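Ketosynthase (Streptomyces sp. MSC090213JE08, PDB 6KXD) probably catalyses the condensation of an acyl chain on its carrier protein with malonyl-ACP, as the ketosynthase of a highly reducing type II polyketide synthase. Local coordinates at residues Leu283-Asp287 with Ala288-Gln292; Asp182-Ser186 with Gly187-Ile191; Asp275-Ala278 with Arg279-Leu283; Gly345-Ala348 with Cys349-Ile353; Leu334-Met338 with Gly339-Ala343. All blocks are in the same frame, centred on the assembly; numbering follows the deposited sequence.

Contact 1: Leu283-Asp287 with Ala288-Gln292; sequences LALDD and AGVEQ
Leu285 sets its CG beside the backbone N and opposite the carbonyl carbon (chi1 -60°). Its two methyls then reach the side chains of Val290 and Gln292. Gln292 also keeps CG near its own N, but it bends at chi2 (98°) and presents its aliphatic part to the leucine. The result is a small apolar patch. Leu285 CD1 meets Gln292 CG at 4.0 Å. The other methyl, Leu285 CD2, lies 4.1 Å from Val290 CG1. In both pairs the side chains cross at about a right angle. Ile295 touches Leu285 and Val290 as well, and Ile403 of strand 398-405 lies against Leu285 and Ala288. The amide of Gln292 is used separately, with NE2 bonded to Val319 O.

Backbone bonds fix the chain reversal. Leu285 O takes two donors, Gly289 N at 2.7 Å and Val290 N at 3.0 Å, and they arrive from opposite faces of the carbonyl plane. Gly289 N also makes a weak bond to Asp286 O at 3.3 Å. One step earlier, Ala288 N still follows the helical pattern and bonds to Ala284 O at 2.8 Å. Asp287 turns its carboxylate to other partners. OD1 forms a salt bridge with Arg185, while OD2 takes Tyr260 N and Arg196 of the neighbouring subunit. Gly289 has a positive phi (75°), which swings the chain off the helix axis. Val290 N to Leu285 O and the weak Gly289 N to Asp286 O define a Schellman motif with Gly289 as its C-prime residue, closing helix 274-288 before the loop to strand 297-299.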
loop_
_atom_site.group_PDB
_atom_site.type_symbol
_atom_site.label_atom_id
_atom_site.label_comp_id
_atom_site.label_asym_id
_atom_site.label_seq_id
_atom_site.Cartn_x
_atom_site.Cartn_y
_atom_site.Cartn_z
ATOM N N LEU A 283 4.252 -10.252 -18.006
ATOM C CA LEU A 283 5.175 -10.453 -16.876
ATOM C C LEU A 283 4.691 -11.582 -15.965
ATOM O O LEU A 283 5.479 -12.432 -15.493
ATOM C CB LEU A 283 5.304 -9.133 -16.119
ATOM C CG LEU A 283 6.224 -8.111 -16.777
ATOM C CD1 LEU A 283 6.027 -6.730 -16.164
ATOM C CD2 LEU A 283 7.679 -8.551 -16.670
ATOM N N ALA A 284 3.380 -11.609 -15.749
ATOM C CA ALA A 284 2.753 -12.573 -14.931
ATOM C C ALA A 284 2.896 -13.976 -15.539
ATOM O O ALA A 284 3.227 -14.957 -14.845
ATOM C CB ALA A 284 1.305 -12.195 -14.746
ATOM N N LEU A 285 2.659 -14.069 -16.850
ATOM C CA LEU A 285 2.797 -15.371 -17.509
ATOM C C LEU A 285 4.256 -15.839 -17.411
ATOM O O LEU A 285 4.518 -16.983 -17.123
ATOM C CB LEU A 285 2.298 -15.253 -18.949
ATOM C CG LEU A 285 0.845 -14.824 -19.136
ATOM C CD1 LEU A 285 0.540 -14.603 -20.604
ATOM C CD2 LEU A 285 -0.133 -15.807 -18.536
ATOM N N ASP A 286 5.211 -14.915 -17.595
ATOM C CA ASP A 286 6.623 -15.247 -17.542
ATOM C C ASP A 286 7.000 -15.683 -16.123
ATOM O O ASP A 286 7.737 -16.641 -15.946
ATOM C CB ASP A 286 7.524 -14.109 -18.010
ATOM C CG ASP A 286 8.987 -14.532 -18.048
ATOM O OD1 ASP A 286 9.324 -15.411 -18.878
ATOM O OD2 ASP A 286 9.772 -14.018 -17.226
ATOM N N ASP A 287 6.474 -14.988 -15.112
ATOM C CA ASP A 287 6.764 -15.343 -13.744
ATOM C C ASP A 287 6.148 -16.701 -13.406
ATOM O O ASP A 287 6.735 -17.446 -12.662
ATOM C CB ASP A 287 6.211 -14.314 -12.759
ATOM C CG ASP A 287 6.662 -14.555 -11.337
ATOM O OD1 ASP A 287 7.831 -14.947 -11.154
ATOM O OD2 ASP A 287 5.855 -14.360 -10.418
ATOM N N ALA A 288 4.937 -16.927 -13.905
ATOM C CA ALA A 288 4.154 -18.146 -13.671
ATOM C C ALA A 288 4.790 -19.312 -14.440
ATOM O O ALA A 288 4.718 -20.450 -14.017
ATOM C CB ALA A 288 2.728 -17.913 -14.090
ATOM N N GLY A 289 5.463 -18.990 -15.548
ATOM C CA GLY A 289 6.114 -20.000 -16.389
ATOM C C GLY A 289 5.059 -20.734 -17.190
ATOM O O GLY A 289 5.102 -21.934 -17.319
ATOM N N VAL A 290 4.127 -19.945 -17.731
ATOM C CA VAL A 290 2.855 -20.374 -18.245
ATOM C C VAL A 290 2.675 -19.705 -19.618
ATOM O O VAL A 290 3.000 -18.522 -19.755
ATOM C CB VAL A 290 1.755 -19.990 -17.237
ATOM C CG1 VAL A 290 0.406 -19.769 -17.882
ATOM C CG2 VAL A 290 1.655 -20.993 -16.096
ATOM N N GLU A 291 2.175 -20.462 -20.618
ATOM C CA GLU A 291 1.921 -19.955 -21.990
ATOM C C GLU A 291 0.472 -19.473 -22.072
ATOM O O GLU A 291 -0.372 -19.941 -21.322
ATOM C CB GLU A 291 2.136 -21.010 -23.085
ATOM C CG GLU A 291 3.310 -21.957 -22.865
ATOM C CD GLU A 291 4.706 -21.375 -23.024
ATOM O OE1 GLU A 291 4.830 -20.200 -23.459
ATOM O OE2 GLU A 291 5.673 -22.107 -22.716
ATOM N N GLN A 292 0.211 -18.517 -22.971
ATOM C CA GLN A 292 -1.125 -17.995 -23.202
ATOM C C GLN A 292 -2.133 -19.155 -23.334
ATOM O O GLN A 292 -3.234 -19.071 -22.799
ATOM C CB GLN A 292 -1.156 -17.121 -24.456
ATOM C CG GLN A 292 -0.688 -15.690 -24.234
ATOM C CD GLN A 292 0.752 -15.435 -24.617
ATOM O OE1 GLN A 292 1.656 -16.199 -24.299
ATOM N NE2 GLN A 292 0.989 -14.305 -25.260
#

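Contact 2: Asp182-Ser186 with Gly187-Ile191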
loop_
_atom_site.group_PDB
_atom_site.type_symbol
_atom_site.label_atom_id
_atom_site.label_comp_id
_atom_site.label_asym_id
_atom_site.label_seq_id
_atom_site.Cartn_x
_atom_site.Cartn_y
_atom_site.Cartn_z
ATOM N N ASP A 182 6.321 -13.431 -3.171
ATOM C CA ASP A 182 7.734 -13.085 -3.185
ATOM C C ASP A 182 8.342 -13.314 -1.809
ATOM O O ASP A 182 9.494 -13.786 -1.709
ATOM C CB ASP A 182 7.923 -11.638 -3.612
ATOM C CG ASP A 182 7.691 -11.436 -5.084
ATOM O OD1 ASP A 182 7.803 -12.454 -5.851
ATOM O OD2 ASP A 182 7.455 -10.269 -5.466
ATOM N N SER A 183 7.569 -13.023 -0.751
ATOM C CA SER A 183 8.105 -13.106 0.572
ATOM C C SER A 183 8.365 -14.573 0.925
ATOM O O SER A 183 9.414 -14.901 1.515
ATOM C CB SER A 183 7.216 -12.417 1.581
ATOM O OG SER A 183 7.163 -11.009 1.349
ATOM N N ILE A 184 7.427 -15.440 0.558
ATOM C CA ILE A 184 7.608 -16.891 0.794
ATOM C C ILE A 184 8.702 -17.436 -0.133
ATOM O O ILE A 184 9.563 -18.202 0.304
ATOM C CB ILE A 184 6.281 -17.652 0.670
ATOM C CG1 ILE A 184 5.340 -17.250 1.801
ATOM C CG2 ILE A 184 6.516 -19.159 0.668
ATOM C CD1 ILE A 184 3.906 -17.647 1.592
ATOM N N ARG A 185 8.713 -17.014 -1.397
ATOM C CA ARG A 185 9.697 -17.532 -2.350
ATOM C C ARG A 185 11.121 -17.227 -1.866
ATOM O O ARG A 185 12.016 -18.041 -2.082
ATOM C CB ARG A 185 9.540 -16.957 -3.752
ATOM C CG ARG A 185 8.507 -17.674 -4.601
ATOM C CD ARG A 185 8.438 -16.948 -5.934
ATOM N NE ARG A 185 7.595 -17.615 -6.897
ATOM C CZ ARG A 185 7.247 -17.077 -8.057
ATOM N NH1 ARG A 185 7.938 -16.058 -8.550
ATOM N NH2 ARG A 185 6.210 -17.565 -8.706
ATOM N N SER A 186 11.293 -16.089 -1.181
ATOM C CA SER A 186 12.577 -15.624 -0.658
ATOM C C SER A 186 13.120 -16.537 0.437
ATOM O O SER A 186 14.279 -16.369 0.843
ATOM C CB SER A 186 12.478 -14.239 -0.116
ATOM O OG SER A 186 11.864 -14.247 1.155
ATOM N N GLY A 187 12.241 -17.344 1.022
ATOM C CA GLY A 187 12.563 -18.244 2.051
ATOM C C GLY A 187 12.463 -17.619 3.422
ATOM O O GLY A 187 12.554 -18.307 4.412
ATOM N N GLU A 188 12.257 -16.306 3.494
ATOM C CA GLU A 188 12.321 -15.598 4.773
ATOM C C GLU A 188 11.097 -15.853 5.659
ATOM O O GLU A 188 11.176 -15.684 6.872
ATOM C CB GLU A 188 12.518 -14.110 4.509
ATOM C CG GLU A 188 13.925 -13.787 4.051
ATOM C CD GLU A 188 14.081 -12.423 3.412
ATOM O OE1 GLU A 188 13.231 -11.548 3.656
ATOM O OE2 GLU A 188 15.073 -12.242 2.665
ATOM N N VAL A 189 9.965 -16.229 5.053
ATOM C CA VAL A 189 8.785 -16.575 5.771
ATOM C C VAL A 189 8.150 -17.738 5.036
ATOM O O VAL A 189 8.387 -17.894 3.857
ATOM C CB VAL A 189 7.786 -15.399 5.876
ATOM C CG1 VAL A 189 8.393 -14.229 6.643
ATOM C CG2 VAL A 189 7.280 -14.972 4.507
ATOM N N ASP A 190 7.349 -18.516 5.762
ATOM C CA ASP A 190 6.695 -19.675 5.230
ATOM C C ASP A 190 5.197 -19.412 5.133
ATOM O O ASP A 190 4.440 -20.250 4.648
ATOM C CB ASP A 190 7.003 -20.907 6.085
ATOM C CG ASP A 190 8.330 -21.544 5.719
ATOM O OD1 ASP A 190 9.315 -20.793 5.560
ATOM O OD2 ASP A 190 8.371 -22.787 5.574
ATOM N N ILE A 191 4.766 -18.246 5.602
ATOM C CA ILE A 191 3.356 -17.950 5.635
ATOM C C ILE A 191 3.125 -16.454 5.419
ATOM O O ILE A 191 3.885 -15.608 5.884
ATOM C CB ILE A 191 2.711 -18.412 6.951
ATOM C CG1 ILE A 191 1.187 -18.311 6.884
ATOM C CG2 ILE A 191 3.258 -17.638 8.120
ATOM C CD1 ILE A 191 0.504 -19.060 7.986
#
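Ser186 OG is gripped from two sides of the turn. It donates to Ser183 O at 2.6 Å and accepts from Glu188 N at 3.1 Å, in a nearly straight bond (164°). The hydroxyl reaches both because it sits between the backbone N and the carbonyl carbon of its own residue (chi1 77°). Gly187 N bonds instead to Ile184 O at 2.9 Å, and it comes from well above the carbonyl plane. Ile184 O has a second partner in Arg8.

The chain then folds back along the helix. Val189 O receives a CA-H contact from Ile184, with CA and O 3.3 Å apart. Val189 CG2 fills the angle between two helix residues, 3.9 Å from Ser183 CB and 4.0 Å from Ile184 CG1. Beyond it, Ile184 CG1 lies over the peptide that joins Asp190 to Ile191, where strand 191-198 begins.

Glu188 lays its CB 3.4 Å from Ser186 OG. Its carboxylate goes to the neighbouring subunit, where Arg189 and Arg190 form salt bridges with OE1.

At the end of helix 172-185, Ser183 O is too far from Gly187 N and Glu188 N to take either amide. Ser186 OG bridges the gap, donating to Ser183 O and accepting from Glu188 N. One side chain thus satisfies a carbonyl and an amide that the ending helix no longer pairs directly.

Contact 3: Asp275-Ala278 with Arg279-Leu283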
loop_
_atom_site.group_PDB
_atom_site.type_symbol
_atom_site.label_atom_id
_atom_site.label_comp_id
_atom_site.label_asym_id
_atom_site.label_seq_id
_atom_site.Cartn_x
_atom_site.Cartn_y
_atom_site.Cartn_z
ATOM N N ASP A 275 -1.053 -0.930 -23.292
ATOM C CA ASP A 275 0.338 -1.462 -23.292
ATOM C C ASP A 275 0.728 -1.873 -21.865
ATOM O O ASP A 275 1.340 -2.938 -21.643
ATOM C CB ASP A 275 1.316 -0.425 -23.873
ATOM C CG ASP A 275 1.188 -0.237 -25.385
ATOM O OD1 ASP A 275 0.306 -0.904 -26.011
ATOM O OD2 ASP A 275 1.985 0.556 -25.938
ATOM N N GLY A 276 0.343 -1.021 -20.905
ATOM C CA GLY A 276 0.624 -1.259 -19.501
ATOM C C GLY A 276 -0.039 -2.531 -18.994
ATOM O O GLY A 276 0.588 -3.405 -18.377
ATOM N N ILE A 277 -1.328 -2.693 -19.284
ATOM C CA ILE A 277 -2.015 -3.939 -18.897
ATOM C C ILE A 277 -1.348 -5.138 -19.592
ATOM O O ILE A 277 -1.110 -6.170 -18.986
ATOM C CB ILE A 277 -3.516 -3.872 -19.198
ATOM C CG1 ILE A 277 -4.180 -2.689 -18.489
ATOM C CG2 ILE A 277 -4.186 -5.199 -18.839
ATOM C CD1 ILE A 277 -5.615 -2.507 -18.833
ATOM N N ALA A 278 -1.080 -5.015 -20.896
ATOM C CA ALA A 278 -0.512 -6.118 -21.644
ATOM C C ALA A 278 0.848 -6.520 -21.046
ATOM O O ALA A 278 1.138 -7.686 -20.862
ATOM C CB ALA A 278 -0.415 -5.742 -23.118
ATOM N N ARG A 279 1.670 -5.533 -20.685
ATOM C CA ARG A 279 2.979 -5.815 -20.078
ATOM C C ARG A 279 2.805 -6.612 -18.785
ATOM O O ARG A 279 3.538 -7.493 -18.512
ATOM C CB ARG A 279 3.735 -4.509 -19.827
ATOM C CG ARG A 279 4.675 -4.118 -20.957
ATOM C CD ARG A 279 5.631 -2.979 -20.588
ATOM N NE ARG A 279 5.878 -2.835 -19.149
ATOM C CZ ARG A 279 6.777 -3.527 -18.441
ATOM N NH1 ARG A 279 7.614 -4.377 -19.022
ATOM N NH2 ARG A 279 6.817 -3.364 -17.132
ATOM N N GLY A 280 1.862 -6.191 -17.954
ATOM C CA GLY A 280 1.571 -6.872 -16.705
ATOM C C GLY A 280 1.175 -8.318 -16.919
ATOM O O GLY A 280 1.675 -9.216 -16.259
ATOM N N ILE A 281 0.300 -8.540 -17.897
ATOM C CA ILE A 281 -0.125 -9.912 -18.213
ATOM C C ILE A 281 1.114 -10.713 -18.626
ATOM O O ILE A 281 1.342 -11.789 -18.105
ATOM C CB ILE A 281 -1.247 -9.920 -19.271
ATOM C CG1 ILE A 281 -2.495 -9.216 -18.755
ATOM C CG2 ILE A 281 -1.565 -11.343 -19.711
ATOM C CD1 ILE A 281 -3.567 -8.992 -19.801
ATOM N N ARG A 282 1.933 -10.155 -19.528
ATOM C CA ARG A 282 3.060 -10.909 -20.041
ATOM C C ARG A 282 4.042 -11.213 -18.915
ATOM O O ARG A 282 4.615 -12.277 -18.878
ATOM C CB ARG A 282 3.791 -10.183 -21.173
ATOM C CG ARG A 282 2.968 -10.000 -22.434
ATOM C CD ARG A 282 3.775 -9.349 -23.549
ATOM N NE ARG A 282 2.928 -8.861 -24.631
ATOM C CZ ARG A 282 2.544 -9.590 -25.663
ATOM N NH1 ARG A 282 2.825 -10.881 -25.707
ATOM N NH2 ARG A 282 1.901 -9.018 -26.663
ATOM N N LEU A 283 4.252 -10.252 -18.006
ATOM C CA LEU A 283 5.175 -10.453 -16.876
ATOM C C LEU A 283 4.691 -11.582 -15.965
ATOM O O LEU A 283 5.479 -12.432 -15.493
ATOM C CB LEU A 283 5.304 -9.133 -16.119
ATOM C CG LEU A 283 6.224 -8.111 -16.777
ATOM C CD1 LEU A 283 6.027 -6.730 -16.164
ATOM C CD2 LEU A 283 7.679 -8.551 -16.670
#
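Ile277 O accepts from Ile281 N at 3.0 Å, nearly along the C=O axis. The same ladder step repeats through the block. Arg279 N bonds to Asp275 O at 2.8 Å, Gly280 N to Gly276 O at 3.1 Å, and Arg282 N to Ala278 O at 2.9 Å. Four successive carbonyls are therefore each paired with the amide four residues on. Gly276 is further bound at both ends of its backbone. Its O also takes Ser263 OG, and its N donates to Asn273 OD1.

Side-chain carbons crowd these carbonyls. Arg282 CG lies 3.3 Å from Ala278 O, and its chain then extends to NE. Ile281 CG1 comes within 3.4 Å of Ile277 O, because it lies beside its own backbone N (chi1 -63°). On the same face of the helix, Ile277 CG2 meets Ile281 CD1 at 4.0 Å.

Arg279 behaves differently. Its first carbons pass close to Asp275 O, and a bend at chi3 (24°) then turns the guanidinium away from 275-278, alongside Leu283. NH2 is satisfied by Lys168 O of the neighbouring subunit.

The isoleucines rest on strands 387-394 and 398-405, and Val319 of helix 306-320 touches Ala278, Ile281 and Arg282. Asp275 and Arg282 are exposed. This is an amphipathic alpha helix, consistent with an outer helical layer of the alpha-beta-alpha-beta-alpha thiolase fold.

Contact 4: Gly345-Ala348 with Cys349-Ile353; sequences GAIA and CGLAI
This is one fully buried turn-to-turn contact within helix 341-355, a helix consistent with the central helical layer of the thiolase fold. Every residue that takes part is apolar or small. Ile347 and Leu351 face Phe15 of strand 10-19, and Leu351 also touches Val25, Tyr28 and Thr29 of helix 24-34. Ala346 and Cys349 pack against strands 387-394 and 398-405. The helix is thus covered on several sides by its own chain.

The backbone follows the regular i to i+4 pattern. Cys349 N bonds to Gly345 O at 2.8 Å, Gly350 N to Ala346 O at 2.9 Å, Leu351 N to Ile347 O at 2.8 Å, and Ala352 N to Ala348 O at 2.7 Å. With no charged group here, these bonds carry the polar chemistry of the segment pair. The straightest approach to a carbonyl is that of Leu351 N, with a C=O to donor angle of 165°.

Cys349 SG folds back along the helix, beside its own backbone N (chi1 -72°), and comes 3.2 Å from Gly345 O. Leu351 CG lies 3.3 Å from Ile347 O. Ala352 adds just a methyl, placed close to Ala348 O. Ile347 and Leu351 lie side by side and point the same way. They meet through Ile347 CG2 and Leu351 CD1, 3.7 Å apart.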
loop_
_atom_site.group_PDB
_atom_site.type_symbol
_atom_site.label_atom_id
_atom_site.label_comp_id
_atom_site.label_asym_id
_atom_site.label_seq_id
_atom_site.Cartn_x
_atom_site.Cartn_y
_atom_site.Cartn_z
ATOM N N GLY A 345 -11.395 -11.179 -6.225
ATOM C CA GLY A 345 -11.145 -11.841 -7.524
ATOM C C GLY A 345 -10.209 -13.022 -7.427
ATOM O O GLY A 345 -10.453 -14.113 -8.026
ATOM N N ALA A 346 -9.086 -12.846 -6.716
ATOM C CA ALA A 346 -8.154 -13.923 -6.515
ATOM C C ALA A 346 -8.847 -15.139 -5.884
ATOM O O ALA A 346 -8.535 -16.280 -6.239
ATOM C CB ALA A 346 -6.988 -13.471 -5.651
ATOM N N ILE A 347 -9.679 -14.896 -4.867
ATOM C CA ILE A 347 -10.326 -15.989 -4.162
ATOM C C ILE A 347 -11.291 -16.682 -5.141
ATOM O O ILE A 347 -11.295 -17.901 -5.242
ATOM C CB ILE A 347 -11.009 -15.521 -2.876
ATOM C CG1 ILE A 347 -9.963 -15.057 -1.869
ATOM C CG2 ILE A 347 -11.863 -16.645 -2.272
ATOM C CD1 ILE A 347 -10.550 -14.375 -0.659
ATOM N N ALA A 348 -12.061 -15.882 -5.879
ATOM C CA ALA A 348 -12.967 -16.383 -6.899
ATOM C C ALA A 348 -12.200 -17.287 -7.874
ATOM O O ALA A 348 -12.657 -18.397 -8.197
ATOM C CB ALA A 348 -13.653 -15.236 -7.573
ATOM N N CYS A 349 -10.996 -16.853 -8.263
ATOM C CA CYS A 349 -10.101 -17.605 -9.136
ATOM C C CYS A 349 -9.643 -18.912 -8.509
ATOM O O CYS A 349 -9.553 -19.936 -9.212
ATOM C CB CYS A 349 -8.877 -16.796 -9.530
ATOM S SG CYS A 349 -9.318 -15.506 -10.699
ATOM N N GLY A 350 -9.320 -18.872 -7.219
ATOM C CA GLY A 350 -8.886 -20.062 -6.579
ATOM C C GLY A 350 -10.031 -21.053 -6.461
ATOM O O GLY A 350 -9.834 -22.260 -6.579
ATOM N N LEU A 351 -11.218 -20.524 -6.171
ATOM C CA LEU A 351 -12.420 -21.336 -5.962
ATOM C C LEU A 351 -12.870 -21.920 -7.307
ATOM O O LEU A 351 -13.364 -23.076 -7.393
ATOM C CB LEU A 351 -13.483 -20.441 -5.346
ATOM C CG LEU A 351 -13.294 -20.124 -3.871
ATOM C CD1 LEU A 351 -14.327 -19.122 -3.397
ATOM C CD2 LEU A 351 -13.326 -21.397 -3.021
ATOM N N ALA A 352 -12.671 -21.128 -8.363
ATOM C CA ALA A 352 -12.993 -21.529 -9.715
ATOM C C ALA A 352 -12.132 -22.728 -10.072
ATOM O O ALA A 352 -12.672 -23.689 -10.637
ATOM C CB ALA A 352 -12.796 -20.409 -10.698
ATOM N N ILE A 353 -10.833 -22.661 -9.723
ATOM C CA ILE A 353 -9.861 -23.739 -9.921
ATOM C C ILE A 353 -10.319 -24.995 -9.181
ATOM O O ILE A 353 -10.378 -26.054 -9.796
ATOM C CB ILE A 353 -8.440 -23.340 -9.480
ATOM C CG1 ILE A 353 -7.752 -22.481 -10.544
ATOM C CG2 ILE A 353 -7.615 -24.564 -9.127
ATOM C CD1 ILE A 353 -6.616 -21.637 -10.006
#

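Contact 5: Leu334-Met338 with Gly339-Ala343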
loop_
_atom_site.group_PDB
_atom_site.type_symbol
_atom_site.label_atom_id
_atom_site.label_comp_id
_atom_site.label_asym_id
_atom_site.label_seq_id
_atom_site.Cartn_x
_atom_site.Cartn_y
_atom_site.Cartn_z
ATOM N N LEU A 334 -19.900 -8.355 -7.609
ATOM C CA LEU A 334 -19.451 -7.649 -6.374
ATOM C C LEU A 334 -19.623 -6.146 -6.449
ATOM O O LEU A 334 -19.560 -5.479 -5.447
ATOM C CB LEU A 334 -17.983 -7.988 -6.157
ATOM C CG LEU A 334 -17.743 -9.449 -5.840
ATOM C CD1 LEU A 334 -16.273 -9.721 -5.600
ATOM C CD2 LEU A 334 -18.554 -9.859 -4.626
ATOM N N GLY A 335 -19.777 -5.599 -7.656
ATOM C CA GLY A 335 -19.504 -4.218 -7.813
ATOM C C GLY A 335 -18.000 -4.017 -7.643
ATOM O O GLY A 335 -17.222 -4.990 -7.631
ATOM N N HIS A 336 -17.593 -2.772 -7.515
ATOM C CA HIS A 336 -16.174 -2.480 -7.439
ATOM C C HIS A 336 -15.808 -2.340 -5.963
ATOM O O HIS A 336 -16.059 -1.275 -5.385
ATOM C CB HIS A 336 -15.849 -1.226 -8.247
ATOM C CG HIS A 336 -14.382 -1.010 -8.392
ATOM N ND1 HIS A 336 -13.457 -1.684 -7.597
ATOM C CD2 HIS A 336 -13.676 -0.225 -9.229
ATOM C CE1 HIS A 336 -12.234 -1.300 -7.935
ATOM N NE2 HIS A 336 -12.342 -0.395 -8.932
ATOM N N SER A 337 -15.233 -3.388 -5.388
ATOM C CA SER A 337 -14.963 -3.435 -3.940
ATOM C C SER A 337 -13.579 -2.847 -3.620
ATOM O O SER A 337 -12.983 -3.156 -2.591
ATOM C CB SER A 337 -15.132 -4.818 -3.403
ATOM O OG SER A 337 -14.268 -5.745 -4.023
ATOM N N MET A 338 -13.086 -1.993 -4.522
ATOM C CA MET A 338 -11.933 -1.140 -4.291
ATOM C C MET A 338 -10.739 -2.027 -3.888
ATOM O O MET A 338 -10.349 -2.975 -4.620
ATOM C CB MET A 338 -12.311 -0.076 -3.257
ATOM C CG MET A 338 -13.500 0.786 -3.663
ATOM S SD MET A 338 -13.328 1.428 -5.386
ATOM C CE MET A 338 -14.973 2.125 -5.574
ATOM N N GLY A 339 -10.151 -1.782 -2.723
ATOM C CA GLY A 339 -8.945 -2.497 -2.349
ATOM C C GLY A 339 -9.196 -3.978 -2.199
ATOM O O GLY A 339 -8.290 -4.795 -2.391
ATOM N N ALA A 340 -10.460 -4.341 -1.960
ATOM C CA ALA A 340 -10.779 -5.754 -1.838
ATOM C C ALA A 340 -10.926 -6.424 -3.208
ATOM O O ALA A 340 -10.997 -7.657 -3.296
ATOM C CB ALA A 340 -12.035 -5.906 -1.037
ATOM N N ALA A 341 -11.036 -5.624 -4.268
ATOM C CA ALA A 341 -11.553 -6.148 -5.509
ATOM C C ALA A 341 -10.679 -7.279 -6.015
ATOM O O ALA A 341 -11.192 -8.355 -6.240
ATOM C CB ALA A 341 -11.747 -5.078 -6.534
ATOM N N SER A 342 -9.364 -7.059 -6.138
ATOM C CA SER A 342 -8.527 -8.061 -6.721
ATOM C C SER A 342 -8.321 -9.236 -5.759
ATOM O O SER A 342 -8.015 -10.309 -6.205
ATOM C CB SER A 342 -7.190 -7.481 -7.224
ATOM O OG SER A 342 -6.549 -6.669 -6.254
ATOM N N ALA A 343 -8.471 -9.012 -4.440
ATOM C CA ALA A 343 -8.319 -10.065 -3.476
ATOM C C ALA A 343 -9.526 -11.016 -3.567
ATOM O O ALA A 343 -9.335 -12.234 -3.634
ATOM C CB ALA A 343 -8.183 -9.512 -2.092
#
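The His336 ring lies obliquely against the Ala341 methyl, with ND1 3.9 Å from CB, and one ring face is covered by sulfur. Met338 bends at chi2 (-48°) and brings SD over the ring centre, 3.8 Å above the plane. This is a Met-aromatic contact. The thioether thus covers one face, while the Ala341 methyl stays beside the ring. Cys170, Ile229 and Lys331 also touch it.

Ser337 comes from another direction. Its OG lies 3.1 Å from Ala341 CA and 3.7 Å from Ala340 CB. The hydroxyl reaches these two residues because it sits between its own backbone N and carbonyl carbon (chi1 60°).

Two tight turns follow each other. Ala340 N bonds to Ser337 O at 2.9 Å. Met338 has a positive phi (56°) and Gly339 follows it, which makes a type II' beta turn. Ala341 N then bonds to Met338 O at 2.8 Å and closes a type I turn. Both donors sit above the carbonyl planes.

Gly339 N is held by Asp198 OD2. Ser342 OG is bonded to Cys170 O and Asn174 N. Met338 also touches Thr112. The position beside Cys170 and the Gly-His sequence at 335-336 are consistent with His336 being the second histidine of the Cys-His-His active site of beta-ketoacyl synthases. The turn would then form one wall of that site.

Contacts 1 and 3 share helix 274-288 and Leu283. Contact 3 is its regular first two thirds, contact 1 its Schellman end. Contacts 4 and 5 share helix 341-355. The centre of contact 5 lies about 4 Å from the chain centre, and contact 4 is also core. The centres of contacts 1, 2 and 3 lie about 19 to 22 Å from the chain centre; 1 and 2 are partly buried, 3 mostly buried with an exposed edge. These three carry charges; Asp287 of contact 1 salt-bridges Arg185 of contact 2. Contact 4 is apolar; contact 5 adds an imidazole, a thioether and a serine hydroxyl. At its helix end, contact 2 adds a serine hydroxyl to its main-chain bond.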